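Local structure of flap endonuclease 1 (Methanocaldococcus jannaschii, 1A76) at residues A[62-70]-A[300-311]. The protein cuts 5' flaps from branched DNA during replication and repair, acting as a magnesium-dependent, structure-specific endonuclease and 5'-3' exonuclease. Numbering follows the deposited sequence.
Sequences FYKTIHLLE and RVKKHVDKLYNL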
loop_
_atom_site.group_PDB
_atom_site.type_symbol
_atom_site.label_atom_id
_atom_site.label_comp_id
_atom_site.label_asym_id
_atom_site.label_seq_id
_atom_site.Cartn_x
_atom_site.Cartn_y
_atom_site.Cartn_z
ATOM N N PHE A 62 -1.928 11.758 -9.926
ATOM C CA PHE A 62 -2.376 13.118 -10.194
ATOM C C PHE A 62 -3.873 13.303 -10.002
ATOM O O PHE A 62 -4.300 14.014 -9.095
ATOM C CB PHE A 62 -1.977 13.508 -11.622
ATOM C CG PHE A 62 -2.275 14.940 -11.973
ATOM C CD1 PHE A 62 -1.602 15.984 -11.339
ATOM C CD2 PHE A 62 -3.226 15.243 -12.948
ATOM C CE1 PHE A 62 -1.869 17.306 -11.667
ATOM C CE2 PHE A 62 -3.506 16.568 -13.291
ATOM C CZ PHE A 62 -2.825 17.605 -12.647
ATOM N N TYR A 63 -4.664 12.654 -10.854
ATOM C CA TYR A 63 -6.121 12.760 -10.818
ATOM C C TYR A 63 -6.808 12.214 -9.577
ATOM O O TYR A 63 -7.767 12.825 -9.086
ATOM C CB TYR A 63 -6.729 12.101 -12.066
ATOM C CG TYR A 63 -6.382 12.847 -13.336
ATOM C CD1 TYR A 63 -6.895 14.122 -13.576
ATOM C CD2 TYR A 63 -5.484 12.315 -14.256
ATOM C CE1 TYR A 63 -6.521 14.853 -14.693
ATOM C CE2 TYR A 63 -5.100 13.040 -15.384
ATOM C CZ TYR A 63 -5.620 14.307 -15.592
ATOM O OH TYR A 63 -5.219 15.046 -16.672
ATOM N N LYS A 64 -6.334 11.073 -9.074
ATOM C CA LYS A 64 -6.930 10.481 -7.882
ATOM C C LYS A 64 -6.689 11.376 -6.679
ATOM O O LYS A 64 -7.592 11.599 -5.883
ATOM C CB LYS A 64 -6.346 9.092 -7.596
ATOM C CG LYS A 64 -7.361 8.061 -7.144
ATOM C CD LYS A 64 -8.433 7.847 -8.209
ATOM C CE LYS A 64 -9.830 7.922 -7.602
ATOM N NZ LYS A 64 -10.775 6.945 -8.224
ATOM N N THR A 65 -5.470 11.889 -6.545
ATOM C CA THR A 65 -5.149 12.767 -5.425
ATOM C C THR A 65 -5.990 14.057 -5.452
ATOM O O THR A 65 -6.466 14.512 -4.406
ATOM C CB THR A 65 -3.639 13.134 -5.406
ATOM O OG1 THR A 65 -2.851 11.947 -5.242
ATOM C CG2 THR A 65 -3.331 14.089 -4.255
ATOM N N ILE A 66 -6.174 14.644 -6.634
ATOM C CA ILE A 66 -6.972 15.869 -6.747
ATOM C C ILE A 66 -8.437 15.555 -6.442
ATOM O O ILE A 66 -9.122 16.332 -5.774
ATOM C CB ILE A 66 -6.858 16.509 -8.169
ATOM C CG1 ILE A 66 -5.452 17.078 -8.376
ATOM C CG2 ILE A 66 -7.866 17.653 -8.324
ATOM C CD1 ILE A 66 -5.178 17.590 -9.800
ATOM N N HIS A 67 -8.903 14.405 -6.919
ATOM C CA HIS A 67 -10.280 13.960 -6.708
ATOM C C HIS A 67 -10.578 13.930 -5.199
ATOM O O HIS A 67 -11.636 14.368 -4.744
ATOM C CB HIS A 67 -10.446 12.570 -7.350
ATOM C CG HIS A 67 -11.707 11.854 -6.972
ATOM N ND1 HIS A 67 -12.959 12.305 -7.330
ATOM C CD2 HIS A 67 -11.903 10.689 -6.308
ATOM C CE1 HIS A 67 -13.872 11.448 -6.904
ATOM N NE2 HIS A 67 -13.256 10.458 -6.280
ATOM N N LEU A 68 -9.614 13.427 -4.436
ATOM C CA LEU A 68 -9.712 13.331 -2.982
ATOM C C LEU A 68 -9.740 14.725 -2.333
ATOM O O LEU A 68 -10.569 15.004 -1.463
ATOM C CB LEU A 68 -8.510 12.540 -2.443
ATOM C CG LEU A 68 -8.680 11.114 -1.896
ATOM C CD1 LEU A 68 -9.759 10.363 -2.636
ATOM C CD2 LEU A 68 -7.341 10.387 -1.991
ATOM N N LEU A 69 -8.838 15.600 -2.768
ATOM C CA LEU A 69 -8.759 16.955 -2.217
ATOM C C LEU A 69 -9.983 17.814 -2.523
ATOM O O LEU A 69 -10.311 18.736 -1.764
ATOM C CB LEU A 69 -7.503 17.657 -2.728
ATOM C CG LEU A 69 -6.189 17.239 -2.068
ATOM C CD1 LEU A 69 -5.032 17.857 -2.839
ATOM C CD2 LEU A 69 -6.171 17.678 -0.599
ATOM N N GLU A 70 -10.649 17.530 -3.636
ATOM C CA GLU A 70 -11.842 18.277 -4.004
ATOM C C GLU A 70 -12.947 17.963 -2.999
ATOM O O GLU A 70 -13.902 18.728 -2.848
ATOM C CB GLU A 70 -12.302 17.887 -5.406
ATOM C CG GLU A 70 -11.658 18.695 -6.526
ATOM C CD GLU A 70 -12.022 18.177 -7.907
ATOM O OE1 GLU A 70 -12.057 16.939 -8.093
ATOM O OE2 GLU A 70 -12.273 19.009 -8.807
ATOM N N ARG A 300 -6.689 19.249 -20.067
ATOM C CA ARG A 300 -7.085 18.572 -18.837
ATOM C C ARG A 300 -6.107 18.832 -17.707
ATOM O O ARG A 300 -6.511 19.126 -16.587
ATOM C CB ARG A 300 -7.207 17.063 -19.070
ATOM C CG ARG A 300 -7.911 16.328 -17.947
ATOM C CD ARG A 300 -8.087 14.853 -18.273
ATOM N NE ARG A 300 -9.237 14.614 -19.140
ATOM C CZ ARG A 300 -9.156 14.315 -20.434
ATOM N NH1 ARG A 300 -7.971 14.213 -21.022
ATOM N NH2 ARG A 300 -10.258 14.113 -21.139
ATOM N N VAL A 301 -4.817 18.725 -17.991
ATOM C CA VAL A 301 -3.829 18.959 -16.949
ATOM C C VAL A 301 -3.890 20.414 -16.479
ATOM O O VAL A 301 -3.946 20.676 -15.278
ATOM C CB VAL A 301 -2.396 18.587 -17.434
ATOM C CG1 VAL A 301 -1.374 18.817 -16.301
ATOM C CG2 VAL A 301 -2.367 17.103 -17.863
ATOM N N LYS A 302 -3.914 21.355 -17.421
ATOM C CA LYS A 302 -3.975 22.769 -17.062
ATOM C C LYS A 302 -5.137 23.033 -16.110
ATOM O O LYS A 302 -4.979 23.646 -15.049
ATOM C CB LYS A 302 -4.140 23.626 -18.320
ATOM C CG LYS A 302 -4.366 25.113 -18.043
ATOM C CD LYS A 302 -3.129 25.731 -17.409
ATOM C CE LYS A 302 -3.360 27.181 -16.980
ATOM N NZ LYS A 302 -2.594 27.508 -15.729
ATOM N N LYS A 303 -6.312 22.555 -16.493
ATOM C CA LYS A 303 -7.503 22.741 -15.689
ATOM C C LYS A 303 -7.329 22.163 -14.288
ATOM O O LYS A 303 -7.739 22.771 -13.297
ATOM C CB LYS A 303 -8.698 22.082 -16.378
ATOM C CG LYS A 303 -10.014 22.294 -15.664
ATOM C CD LYS A 303 -11.103 21.439 -16.279
ATOM C CE LYS A 303 -12.267 22.291 -16.734
ATOM N NZ LYS A 303 -12.899 22.991 -15.576
ATOM N N HIS A 304 -6.713 20.994 -14.200
ATOM C CA HIS A 304 -6.536 20.377 -12.902
ATOM C C HIS A 304 -5.468 20.988 -12.020
ATOM O O HIS A 304 -5.658 21.061 -10.809
ATOM C CB HIS A 304 -6.314 18.878 -13.066
ATOM C CG HIS A 304 -7.563 18.146 -13.435
ATOM N ND1 HIS A 304 -8.407 17.593 -12.496
ATOM C CD2 HIS A 304 -8.150 17.942 -14.636
ATOM C CE1 HIS A 304 -9.459 17.080 -13.105
ATOM N NE2 HIS A 304 -9.327 17.277 -14.403
ATOM N N VAL A 305 -4.354 21.436 -12.603
ATOM C CA VAL A 305 -3.304 22.049 -11.781
ATOM C C VAL A 305 -3.822 23.381 -11.240
ATOM O O VAL A 305 -3.427 23.817 -10.159
ATOM C CB VAL A 305 -1.969 22.275 -12.577
ATOM C CG1 VAL A 305 -1.454 20.941 -13.118
ATOM C CG2 VAL A 305 -2.178 23.263 -13.721
ATOM N N ASP A 306 -4.711 24.026 -11.992
ATOM C CA ASP A 306 -5.295 25.295 -11.550
ATOM C C ASP A 306 -6.247 25.006 -10.384
ATOM O O ASP A 306 -6.300 25.744 -9.400
ATOM C CB ASP A 306 -6.049 25.968 -12.704
ATOM C CG ASP A 306 -5.108 26.651 -13.698
ATOM O OD1 ASP A 306 -3.923 26.857 -13.360
ATOM O OD2 ASP A 306 -5.551 26.978 -14.821
ATOM N N LYS A 307 -6.988 23.910 -10.488
ATOM C CA LYS A 307 -7.912 23.527 -9.428
ATOM C C LYS A 307 -7.113 23.060 -8.206
ATOM O O LYS A 307 -7.481 23.360 -7.071
ATOM C CB LYS A 307 -8.831 22.395 -9.898
ATOM C CG LYS A 307 -9.581 22.688 -11.188
ATOM C CD LYS A 307 -10.927 21.977 -11.211
ATOM C CE LYS A 307 -11.083 21.153 -12.474
ATOM N NZ LYS A 307 -9.866 20.318 -12.701
ATOM N N LEU A 308 -6.024 22.326 -8.435
ATOM C CA LEU A 308 -5.200 21.839 -7.321
ATOM C C LEU A 308 -4.615 23.010 -6.551
ATOM O O LEU A 308 -4.618 23.026 -5.328
ATOM C CB LEU A 308 -4.064 20.923 -7.809
ATOM C CG LEU A 308 -2.985 20.588 -6.753
ATOM C CD1 LEU A 308 -3.592 19.799 -5.586
ATOM C CD2 LEU A 308 -1.853 19.793 -7.402
ATOM N N TYR A 309 -4.109 23.995 -7.278
ATOM C CA TYR A 309 -3.525 25.183 -6.655
ATOM C C TYR A 309 -4.534 25.884 -5.731
ATOM O O TYR A 309 -4.230 26.214 -4.583
ATOM C CB TYR A 309 -3.070 26.153 -7.750
ATOM C CG TYR A 309 -2.282 27.342 -7.255
ATOM C CD1 TYR A 309 -2.929 28.516 -6.852
ATOM C CD2 TYR A 309 -0.885 27.301 -7.193
ATOM C CE1 TYR A 309 -2.209 29.619 -6.400
ATOM C CE2 TYR A 309 -0.145 28.409 -6.738
ATOM C CZ TYR A 309 -0.818 29.559 -6.346
ATOM O OH TYR A 309 -0.102 30.645 -5.907
ATOM N N ASN A 310 -5.735 26.115 -6.242
ATOM C CA ASN A 310 -6.768 26.799 -5.468
ATOM C C ASN A 310 -7.230 25.995 -4.259
ATOM O O ASN A 310 -7.528 26.563 -3.217
ATOM C CB ASN A 310 -7.952 27.146 -6.376
ATOM C CG ASN A 310 -7.634 28.301 -7.315
ATOM O OD1 ASN A 310 -6.782 29.143 -7.012
ATOM N ND2 ASN A 310 -8.317 28.348 -8.458
ATOM N N LEU A 311 -7.287 24.675 -4.389
ATOM C CA LEU A 311 -7.692 23.822 -3.269
ATOM C C LEU A 311 -6.680 23.965 -2.139
ATOM O O LEU A 311 -7.038 24.197 -0.987
ATOM C CB LEU A 311 -7.770 22.351 -3.708
ATOM C CG LEU A 311 -8.983 21.955 -4.561
ATOM C CD1 LEU A 311 -8.693 20.651 -5.282
ATOM C CD2 LEU A 311 -10.220 21.808 -3.681
#
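Tyr63 sets the edge of its ring against one face of His304 in a T-shaped stack, the ring centroids 4.9 Å apart and the planes at 88°. With its CG anti to the carbonyl carbon (chi1 -67°), the tyrosine reaches across to the partner helix, and the Tyr63 OH lies 3.2 Å from Arg300 CG. A tyrosine suits this partly exposed border because its ring packs while its OH end meets Arg300 and Val301 CG2; the methylenes of Arg300 cross that hydroxyl end at about a right angle.

Beside it, on the buried side, the contact turns apolar: Phe62 directs CE2 at His304 CB, 3.6 Å away. Val301 and Val305, short and branched, let the ring come close, with Val305 CG1 at its edge. Ile66 is the central wedge: its CD1 lies 3.7 Å from His304 CB and also touches Leu308 CB, and the branch at its own CB restricts rotation while placing a second apolar arm, CG2, near Leu311. An alanine in place of His304 would probably leave the Tyr63 edge without the ring face it stands against and open a gap beside it. Further along, Leu69 CD1 meets Leu308 CD1 at 3.7 Å, while Leu311 splits its methyls, CD1 3.8 Å from Glu70 CG and CD2 against the Leu69 carbonyl oxygen. The carboxylate of Glu70 lies on the more exposed side, its OE2 4.8 Å from Lys307 NZ, a distance at which opposite charges could attract weakly.

The axes of segments 62-70 and 300-311 come within 10.2 Å at 42°; the contact joins helix 56-70 of the N-domain to helix 298-315 near the modelled C-terminus. Helix 283-292 packs on Phe62, Val301 and Val305, Met142 of helix 129-142 touches Phe62 and Leu308, and Pro75 of strand 74-79 backs Leu69, tying the pair to the central sheet.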